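Local coordinates for protein aldehyde Dehydrogenase (Burkholderia cenocepacia, PDB 4O6R) that probably oxidises aldehydes with NAD(P)+ as electron acceptor, and holds a bound adenosine monophosphate in the crystal, at residues S293-E299 and V396-G402; F282-Q287 and M328-T332; I316-P321 and Y371-T375. All blocks are in the same frame, centred on the assembly; numbering follows the deposited sequence.

Contact 1 (S293-E299 and V396-G402)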
loop_
_atom_site.group_PDB
_atom_site.type_symbol
_atom_site.label_atom_id
_atom_site.label_comp_id
_atom_site.label_asym_id
_atom_site.label_seq_id
_atom_site.Cartn_x
_atom_site.Cartn_y
_atom_site.Cartn_z
ATOM N N SER A 293 -29.803 2.113 17.529
ATOM C CA SER A 293 -30.894 2.814 18.238
ATOM C C SER A 293 -32.162 3.055 17.416
ATOM O O SER A 293 -33.181 3.520 17.977
ATOM C CB SER A 293 -30.406 4.153 18.805
ATOM O OG SER A 293 -29.757 4.945 17.799
ATOM N N ARG A 294 -32.096 2.787 16.125
ATOM C CA ARG A 294 -33.263 2.808 15.280
ATOM C C ARG A 294 -33.436 1.465 14.643
ATOM O O ARG A 294 -32.622 1.060 13.813
ATOM C CB ARG A 294 -33.157 3.879 14.179
ATOM C CG ARG A 294 -33.101 5.285 14.747
ATOM C CD ARG A 294 -33.090 6.353 13.643
ATOM N NE ARG A 294 -31.835 6.319 12.894
ATOM C CZ ARG A 294 -31.725 6.474 11.565
ATOM N NH1 ARG A 294 -32.785 6.760 10.800
ATOM N NH2 ARG A 294 -30.525 6.359 11.002
ATOM N N LEU A 295 -34.524 0.780 14.999
ATOM C CA LEU A 295 -34.804 -0.519 14.449
ATOM C C LEU A 295 -35.810 -0.289 13.361
ATOM O O LEU A 295 -36.902 0.224 13.617
ATOM C CB LEU A 295 -35.306 -1.432 15.553
ATOM C CG LEU A 295 -35.634 -2.852 15.186
ATOM C CD1 LEU A 295 -34.373 -3.589 14.809
ATOM C CD2 LEU A 295 -36.354 -3.515 16.339
ATOM N N VAL A 296 -35.405 -0.568 12.130
ATOM C CA VAL A 296 -36.136 -0.183 10.950
ATOM C C VAL A 296 -36.630 -1.485 10.313
ATOM O O VAL A 296 -35.839 -2.226 9.714
ATOM C CB VAL A 296 -35.250 0.610 9.962
ATOM C CG1 VAL A 296 -36.061 0.994 8.732
ATOM C CG2 VAL A 296 -34.666 1.851 10.621
ATOM N N LEU A 297 -37.922 -1.784 10.461
ATOM C CA LEU A 297 -38.443 -3.126 10.182
ATOM C C LEU A 297 -39.370 -3.142 8.981
ATOM O O LEU A 297 -40.257 -2.298 8.872
ATOM C CB LEU A 297 -39.255 -3.629 11.374
ATOM C CG LEU A 297 -38.502 -3.724 12.693
ATOM C CD1 LEU A 297 -39.477 -4.119 13.780
ATOM C CD2 LEU A 297 -37.373 -4.752 12.613
ATOM N N HIS A 298 -39.174 -4.112 8.096
ATOM C CA HIS A 298 -40.054 -4.268 6.965
ATOM C C HIS A 298 -41.461 -4.598 7.476
ATOM O O HIS A 298 -41.629 -5.421 8.367
ATOM C CB HIS A 298 -39.581 -5.379 6.031
ATOM C CG HIS A 298 -40.292 -5.377 4.719
ATOM N ND1 HIS A 298 -41.526 -5.953 4.555
ATOM C CD2 HIS A 298 -39.993 -4.795 3.540
ATOM C CE1 HIS A 298 -41.951 -5.764 3.317
ATOM N NE2 HIS A 298 -41.031 -5.072 2.674
ATOM N N GLU A 299 -42.447 -3.951 6.892
ATOM C CA GLU A 299 -43.846 -4.097 7.319
ATOM C C GLU A 299 -44.323 -5.565 7.421
ATOM O O GLU A 299 -45.115 -5.898 8.293
ATOM C CB GLU A 299 -44.770 -3.313 6.373
ATOM C CG GLU A 299 -46.219 -3.202 6.863
ATOM C CD GLU A 299 -46.350 -2.359 8.150
ATOM O OE1 GLU A 299 -45.985 -1.143 8.083
ATOM O OE2 GLU A 299 -46.784 -2.898 9.219
ATOM N N VAL A 396 -34.589 1.805 22.205
ATOM C CA VAL A 396 -34.632 1.662 20.741
ATOM C C VAL A 396 -35.945 2.196 20.170
ATOM O O VAL A 396 -37.009 2.003 20.748
ATOM C CB VAL A 396 -34.337 0.198 20.302
ATOM C CG1 VAL A 396 -35.334 -0.779 20.917
ATOM C CG2 VAL A 396 -34.261 0.080 18.773
ATOM N N THR A 397 -35.828 2.924 19.069
ATOM C CA THR A 397 -36.959 3.480 18.363
ATOM C C THR A 397 -37.239 2.682 17.091
ATOM O O THR A 397 -36.343 2.467 16.276
ATOM C CB THR A 397 -36.721 4.945 18.023
ATOM O OG1 THR A 397 -36.454 5.663 19.243
ATOM C CG2 THR A 397 -37.957 5.536 17.317
ATOM N N VAL A 398 -38.493 2.241 16.961
ATOM C CA VAL A 398 -38.899 1.383 15.865
ATOM C C VAL A 398 -39.641 2.178 14.827
ATOM O O VAL A 398 -40.566 2.955 15.156
ATOM C CB VAL A 398 -39.810 0.255 16.330
ATOM C CG1 VAL A 398 -40.046 -0.752 15.202
ATOM C CG2 VAL A 398 -39.217 -0.443 17.532
ATOM N N LEU A 399 -39.259 1.927 13.576
ATOM C CA LEU A 399 -39.875 2.507 12.400
ATOM C C LEU A 399 -40.115 1.365 11.395
ATOM O O LEU A 399 -39.397 0.363 11.416
ATOM C CB LEU A 399 -38.927 3.537 11.781
ATOM C CG LEU A 399 -38.564 4.757 12.640
ATOM C CD1 LEU A 399 -37.318 5.444 12.144
ATOM C CD2 LEU A 399 -39.733 5.708 12.696
ATOM N N ARG A 400 -41.128 1.505 10.545
ATOM C CA ARG A 400 -41.452 0.490 9.557
ATOM C C ARG A 400 -41.287 1.045 8.140
ATOM O O ARG A 400 -41.371 2.254 7.937
ATOM C CB ARG A 400 -42.901 0.012 9.747
ATOM C CG ARG A 400 -43.126 -0.624 11.103
ATOM C CD ARG A 400 -44.542 -1.112 11.244
ATOM N NE ARG A 400 -44.834 -1.540 12.594
ATOM C CZ ARG A 400 -45.638 -2.549 12.884
ATOM N NH1 ARG A 400 -46.210 -3.256 11.914
ATOM N NH2 ARG A 400 -45.822 -2.877 14.153
ATOM N N PHE A 401 -41.082 0.144 7.183
ATOM C CA PHE A 401 -40.939 0.502 5.775
ATOM C C PHE A 401 -41.469 -0.572 4.870
ATOM O O PHE A 401 -41.696 -1.703 5.301
ATOM C CB PHE A 401 -39.464 0.765 5.429
ATOM C CG PHE A 401 -38.596 -0.479 5.418
ATOM C CD1 PHE A 401 -38.076 -0.984 6.601
ATOM C CD2 PHE A 401 -38.332 -1.168 4.239
ATOM C CE1 PHE A 401 -37.268 -2.116 6.607
ATOM C CE2 PHE A 401 -37.525 -2.292 4.232
ATOM C CZ PHE A 401 -36.991 -2.771 5.424
ATOM N N GLY A 402 -41.648 -0.205 3.601
ATOM C CA GLY A 402 -42.239 -1.088 2.602
ATOM C C GLY A 402 -41.471 -1.334 1.307
ATOM O O GLY A 402 -41.843 -2.252 0.585
HETATM O O HOH W 1 -33.697 5.421 19.955
#

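Contact 2 (F282-Q287 and M328-T332)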
loop_
_atom_site.group_PDB
_atom_site.type_symbol
_atom_site.label_atom_id
_atom_site.label_comp_id
_atom_site.label_asym_id
_atom_site.label_seq_id
_atom_site.Cartn_x
_atom_site.Cartn_y
_atom_site.Cartn_z
ATOM N N PHE A 282 -28.967 -3.121 23.517
ATOM C CA PHE A 282 -28.948 -3.343 24.971
ATOM C C PHE A 282 -27.585 -3.620 25.559
ATOM O O PHE A 282 -27.381 -3.342 26.748
ATOM C CB PHE A 282 -30.007 -4.377 25.389
ATOM C CG PHE A 282 -31.399 -3.977 24.962
ATOM C CD1 PHE A 282 -31.874 -2.688 25.222
ATOM C CD2 PHE A 282 -32.212 -4.839 24.268
ATOM C CE1 PHE A 282 -33.122 -2.287 24.801
ATOM C CE2 PHE A 282 -33.462 -4.441 23.856
ATOM C CZ PHE A 282 -33.925 -3.170 24.113
ATOM N N HIS A 283 -26.641 -4.107 24.752
ATOM C CA HIS A 283 -25.286 -4.253 25.256
ATOM C C HIS A 283 -24.781 -2.894 25.680
ATOM O O HIS A 283 -25.045 -1.894 25.020
ATOM C CB HIS A 283 -24.325 -4.868 24.246
ATOM C CG HIS A 283 -22.889 -4.742 24.645
ATOM N ND1 HIS A 283 -22.024 -3.881 24.025
ATOM C CD2 HIS A 283 -22.181 -5.321 25.648
ATOM C CE1 HIS A 283 -20.826 -3.962 24.582
ATOM N NE2 HIS A 283 -20.904 -4.813 25.587
ATOM N N ASN A 284 -24.080 -2.879 26.804
ATOM C CA ASN A 284 -23.491 -1.672 27.395
ATOM C C ASN A 284 -24.560 -0.674 27.795
ATOM O O ASN A 284 -24.315 0.538 27.881
ATOM C CB ASN A 284 -22.443 -1.009 26.492
ATOM C CG ASN A 284 -21.257 -0.498 27.290
ATOM O OD1 ASN A 284 -20.677 -1.261 28.068
ATOM N ND2 ASN A 284 -20.894 0.790 27.131
ATOM N N GLN A 285 -25.759 -1.199 28.039
ATOM C CA GLN A 285 -26.874 -0.372 28.430
ATOM C C GLN A 285 -27.206 0.679 27.350
ATOM O O GLN A 285 -27.688 1.773 27.637
ATOM C CB GLN A 285 -26.569 0.290 29.775
ATOM C CG GLN A 285 -26.399 -0.655 30.968
ATOM C CD GLN A 285 -25.222 -1.618 30.900
ATOM O OE1 GLN A 285 -25.415 -2.840 30.823
ATOM N NE2 GLN A 285 -23.990 -1.078 30.906
ATOM N N GLY A 286 -26.934 0.350 26.099
ATOM C CA GLY A 286 -27.106 1.321 25.022
ATOM C C GLY A 286 -26.152 2.496 24.983
ATOM O O GLY A 286 -26.319 3.412 24.148
ATOM N N GLN A 287 -25.113 2.459 25.815
ATOM C CA GLN A 287 -24.177 3.558 25.934
ATOM C C GLN A 287 -23.006 3.298 24.983
ATOM O O GLN A 287 -21.888 2.933 25.379
ATOM C CB GLN A 287 -23.708 3.699 27.386
ATOM C CG GLN A 287 -24.838 3.947 28.368
ATOM C CD GLN A 287 -24.423 3.735 29.832
ATOM O OE1 GLN A 287 -24.695 4.566 30.694
ATOM N NE2 GLN A 287 -23.756 2.632 30.098
ATOM N N MET A 328 -27.761 -6.819 32.251
ATOM C CA MET A 328 -27.752 -5.382 32.039
ATOM C C MET A 328 -27.581 -4.657 33.372
ATOM O O MET A 328 -28.275 -4.921 34.323
ATOM C CB MET A 328 -29.033 -4.903 31.354
ATOM C CG MET A 328 -29.045 -3.385 31.131
ATOM S SD MET A 328 -30.484 -2.705 30.229
ATOM C CE MET A 328 -29.938 -3.116 28.644
ATOM N N GLY A 329 -26.626 -3.737 33.415
ATOM C CA GLY A 329 -26.390 -2.946 34.599
ATOM C C GLY A 329 -27.084 -1.613 34.547
ATOM O O GLY A 329 -27.960 -1.367 33.703
ATOM N N PRO A 330 -26.690 -0.724 35.444
ATOM C CA PRO A 330 -27.260 0.594 35.450
ATOM C C PRO A 330 -26.583 1.463 34.420
ATOM O O PRO A 330 -25.526 1.088 33.910
ATOM C CB PRO A 330 -26.919 1.098 36.856
ATOM C CG PRO A 330 -25.620 0.446 37.154
ATOM C CD PRO A 330 -25.683 -0.897 36.503
ATOM N N LEU A 331 -27.156 2.631 34.161
ATOM C CA LEU A 331 -26.463 3.673 33.408
ATOM C C LEU A 331 -25.332 4.253 34.244
ATOM O O LEU A 331 -25.307 4.098 35.456
ATOM C CB LEU A 331 -27.425 4.775 32.998
ATOM C CG LEU A 331 -28.666 4.306 32.242
ATOM C CD1 LEU A 331 -29.431 5.481 31.672
ATOM C CD2 LEU A 331 -28.303 3.367 31.125
ATOM N N THR A 332 -24.376 4.897 33.596
ATOM C CA THR A 332 -23.152 5.282 34.285
ATOM C C THR A 332 -23.336 6.499 35.261
ATOM O O THR A 332 -22.607 6.622 36.256
ATOM C CB THR A 332 -22.009 5.486 33.268
ATOM O OG1 THR A 332 -21.713 4.236 32.607
ATOM C CG2 THR A 332 -20.781 5.960 33.928
HETATM O O HOH W 2 -23.164 1.190 32.565
#

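Contact 3 (I316-P321 and Y371-T375)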
loop_
_atom_site.group_PDB
_atom_site.type_symbol
_atom_site.label_atom_id
_atom_site.label_comp_id
_atom_site.label_asym_id
_atom_site.label_seq_id
_atom_site.Cartn_x
_atom_site.Cartn_y
_atom_site.Cartn_z
ATOM N N ILE A 316 -34.568 -9.509 29.951
ATOM C CA ILE A 316 -33.182 -9.236 30.245
ATOM C C ILE A 316 -33.014 -9.025 31.746
ATOM O O ILE A 316 -33.777 -8.295 32.359
ATOM C CB ILE A 316 -32.665 -8.025 29.439
ATOM C CG1 ILE A 316 -32.548 -8.392 27.951
ATOM C CG2 ILE A 316 -31.332 -7.531 29.990
ATOM C CD1 ILE A 316 -32.224 -7.234 27.025
ATOM N N ARG A 317 -32.001 -9.668 32.324
ATOM C CA ARG A 317 -31.810 -9.651 33.779
ATOM C C ARG A 317 -31.034 -8.414 34.198
ATOM O O ARG A 317 -29.829 -8.299 33.924
ATOM C CB ARG A 317 -31.081 -10.901 34.220
ATOM C CG ARG A 317 -31.843 -12.187 33.897
ATOM C CD ARG A 317 -31.192 -13.385 34.555
ATOM N NE ARG A 317 -29.839 -13.637 34.037
ATOM C CZ ARG A 317 -29.542 -14.420 33.004
ATOM N NH1 ARG A 317 -30.488 -15.031 32.313
ATOM N NH2 ARG A 317 -28.290 -14.581 32.642
ATOM N N ILE A 318 -31.740 -7.473 34.814
ATOM C CA ILE A 318 -31.144 -6.208 35.242
ATOM C C ILE A 318 -30.717 -6.343 36.679
ATOM O O ILE A 318 -31.458 -6.876 37.494
ATOM C CB ILE A 318 -32.146 -5.060 35.191
ATOM C CG1 ILE A 318 -32.789 -4.959 33.804
ATOM C CG2 ILE A 318 -31.475 -3.752 35.612
ATOM C CD1 ILE A 318 -34.201 -4.389 33.864
ATOM N N GLY A 319 -29.542 -5.845 37.007
ATOM C CA GLY A 319 -29.090 -5.914 38.386
ATOM C C GLY A 319 -27.667 -5.478 38.651
ATOM O O GLY A 319 -27.061 -4.792 37.839
ATOM N N ASN A 320 -27.174 -5.850 39.836
ATOM C CA ASN A 320 -25.837 -5.486 40.285
ATOM C C ASN A 320 -24.787 -5.918 39.268
ATOM O O ASN A 320 -24.731 -7.104 38.925
ATOM C CB ASN A 320 -25.538 -6.152 41.628
ATOM C CG ASN A 320 -24.359 -5.536 42.333
ATOM O OD1 ASN A 320 -23.416 -5.048 41.710
ATOM N ND2 ASN A 320 -24.404 -5.555 43.662
ATOM N N PRO A 321 -23.949 -4.965 38.793
ATOM C CA PRO A 321 -22.872 -5.287 37.864
ATOM C C PRO A 321 -21.952 -6.387 38.381
ATOM O O PRO A 321 -21.435 -7.174 37.594
ATOM C CB PRO A 321 -22.089 -3.977 37.769
ATOM C CG PRO A 321 -23.092 -2.930 38.028
ATOM C CD PRO A 321 -24.002 -3.513 39.060
ATOM N N TYR A 371 -30.632 2.864 37.325
ATOM C CA TYR A 371 -31.200 1.787 36.516
ATOM C C TYR A 371 -32.442 2.177 35.730
ATOM O O TYR A 371 -33.362 2.841 36.253
ATOM C CB TYR A 371 -31.575 0.594 37.393
ATOM C CG TYR A 371 -30.407 -0.161 37.996
ATOM C CD1 TYR A 371 -29.775 -1.198 37.286
ATOM C CD2 TYR A 371 -29.947 0.135 39.269
ATOM C CE1 TYR A 371 -28.709 -1.889 37.835
ATOM C CE2 TYR A 371 -28.899 -0.575 39.828
ATOM C CZ TYR A 371 -28.279 -1.571 39.112
ATOM O OH TYR A 371 -27.245 -2.286 39.683
ATOM N N VAL A 372 -32.481 1.727 34.485
ATOM C CA VAL A 372 -33.688 1.804 33.682
ATOM C C VAL A 372 -33.860 0.503 32.897
ATOM O O VAL A 372 -32.876 -0.117 32.478
ATOM C CB VAL A 372 -33.684 3.065 32.792
ATOM C CG1 VAL A 372 -32.559 3.054 31.791
ATOM C CG2 VAL A 372 -35.011 3.228 32.077
ATOM N N ARG A 373 -35.099 0.078 32.717
ATOM C CA ARG A 373 -35.379 -1.145 31.984
ATOM C C ARG A 373 -35.170 -0.952 30.483
ATOM O O ARG A 373 -35.280 0.156 29.987
ATOM C CB ARG A 373 -36.813 -1.607 32.226
ATOM C CG ARG A 373 -37.074 -2.010 33.674
ATOM C CD ARG A 373 -38.519 -2.425 33.883
ATOM N NE ARG A 373 -39.420 -1.467 33.257
ATOM C CZ ARG A 373 -40.237 -0.640 33.899
ATOM N NH1 ARG A 373 -40.970 0.194 33.170
ATOM N NH2 ARG A 373 -40.357 -0.652 35.248
ATOM N N PRO A 374 -34.849 -2.036 29.773
ATOM C CA PRO A 374 -34.766 -1.974 28.312
ATOM C C PRO A 374 -36.066 -1.425 27.766
ATOM O O PRO A 374 -37.142 -1.888 28.153
ATOM C CB PRO A 374 -34.568 -3.436 27.897
ATOM C CG PRO A 374 -33.951 -4.088 29.085
ATOM C CD PRO A 374 -34.501 -3.370 30.298
ATOM N N THR A 375 -35.960 -0.411 26.925
ATOM C CA THR A 375 -37.103 0.371 26.487
ATOM C C THR A 375 -37.199 0.321 24.948
ATOM O O THR A 375 -36.203 0.513 24.251
ATOM C CB THR A 375 -36.969 1.805 26.996
ATOM O OG1 THR A 375 -36.926 1.805 28.432
ATOM C CG2 THR A 375 -38.113 2.643 26.561
#

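Contact 1 (S293-E299 and V396-G402)
Val396 packs its CG2 methyl 3.7 Å from Leu295 CB where strands 294-298 and 395-401 start to run together, parallel neighbours inside the seven-stranded mixed sheet of the catalytic domain of the aldehyde dehydrogenase fold. Thr397 sits beside Arg294; its N-H points almost straight at Ser293 O (177° at the hydrogen), and a water bridges Ser293 O and Thr397 OG1, a hydroxyl also bonded to Val386 O. Leu295 N returns a bond to Thr397 O. At Val398, CG1 stands opposite the backbone N across chi1 and meets Leu297 CD1 at 3.7 Å, on the face where helix 302-315 lies against Leu295 and Leu297. Leu399 links the strands through its backbone: its N binds Leu295 O, and Leu297 N donates to Leu399 O over 2.8 Å. Its side chain joins Val296 on the other face, under Ile410 of helix 404-411. Arg400 is stretched straight from CG to NE, and its NH1 reaches the syn side of Glu299 OE2 at 2.8 Å, with carboxylate and guanidinium planes 28° apart. Glu378 and Asp303 also form salt bridges with the group, so its positive charge is probably well compensated. Phe401 N donates to Leu297 O at 3.1 Å. A chi1 of 71° swings the Phe401 ring back over the neighbouring strand: CD1 lies 3.5 Å from Val296 CG1, His298 CA covers a face, and the His298 imidazole turns its edge to the ring in an offset T-shaped pair, centroids 5.2 Å apart. The last rung joins Glu299 N to Phe401 O at 2.9 Å.

Contact 2 (F282-Q287 and M328-T332)
Gln285 and Gln287 each offer a side-chain carbonyl to a backbone N-H of segment 328-332. Gly329 N reaches Gln285 OE1 at 3.0 Å from well above the amide plane, whereas Thr332 N meets Gln287 OE1 at 2.9 Å in the plane, on a lone pair. Their NE2 atoms share one water, which accepts from both and donates to Pro330 O over 2.7 Å, so both amides are held at either end. Gln287 NE2 also donates to Asn284 O at 3.1 Å, fixing which end of that amide faces the turn.

The apolar contacts flank this polar network. Met328 stays extended as far as SD, then bends at chi3 (-80°), which brings CE to 3.5 Å from Phe282 CB. Leu331 CD2 rests 3.8 Å from Gln285 CB.

Segment 282-287 lies in the family's signature sequence just ahead of the cysteine that serves as nucleophile in aldehyde dehydrogenases. The contact lies between the end of helix 270-282 and the start of helix 334-349, whose His336 touches Gln287 and Leu331; helix 102-123 packs on His283, and Phe494 of the second subunit packs on Phe282.

Contact 3 (I316-P321 and Y371-T375)
Ile318 and Arg373 face each other with CA atoms 7.4 Å apart, in two extended loop segments that run in roughly opposite directions, 151° between their end-to-end vectors. This spacing is wider than that of paired strands, and side chains fill it. Segment 316-321 comes directly after helix 302-315. Segment 371-375 leads into strand 375-378.

Ile318 lies at the middle. With CG1 placed opposite its carbonyl carbon (chi1 -54°), one branch serves each neighbour: CG2 comes obliquely to the Tyr371 ring, 3.5 Å from Tyr371 CD1, while Ile318 CD1 reaches Pro374 CD at 3.7 Å. Both Ile318 and Arg373 were modelled in two conformers, so this part of the packing, including the touch of Ile318 CD1 on Arg373 CG, holds for one state and may shift in the other. Ile316 CD1 approaches the same proline from further along, 4.1 Å from Pro374 CG. Phe282 touches both Ile316 and Pro374, and Phe494 of the second subunit also packs on Ile316.

The Tyr371 ring lies alongside Ile318 and carries its hydroxyl on to Gly319. There Gly319 O sits near the ring plane, 3.1 Å from Tyr371 OH, in a weak and unsettled hydrogen bond; the hydroxyl is also bonded to His34. Pro321 CD closes in on Tyr371 OH at 3.5 Å.

The chemistry is thus mainly apolar: isoleucine methyls against proline and tyrosine rings join the loops by shape, and the one polar link between them adds only modest direction.

How the contacts relate
Along the chain, segment 282-287 comes first and 328-332 closes its loop as contact 2. Before that closure the chain passes through 293-299, which waits until 396-402 to complete contact 1, so contacts 1 and 2 cross. Contact 3 opens at 316-321 and closes at 371-375, entirely nested inside the loop of contact 1 while crossing contact 2. Contacts 2 and 3 are close neighbours: Met328 probably makes backbone bonds with Arg317 and Gly319, and Phe282 packs on Pro374. Thr375 O probably bonds Val396 N, carrying contact 3 into the sheet of contact 1. Together they tie that sheet to the loops near helices 270-282 and 334-349.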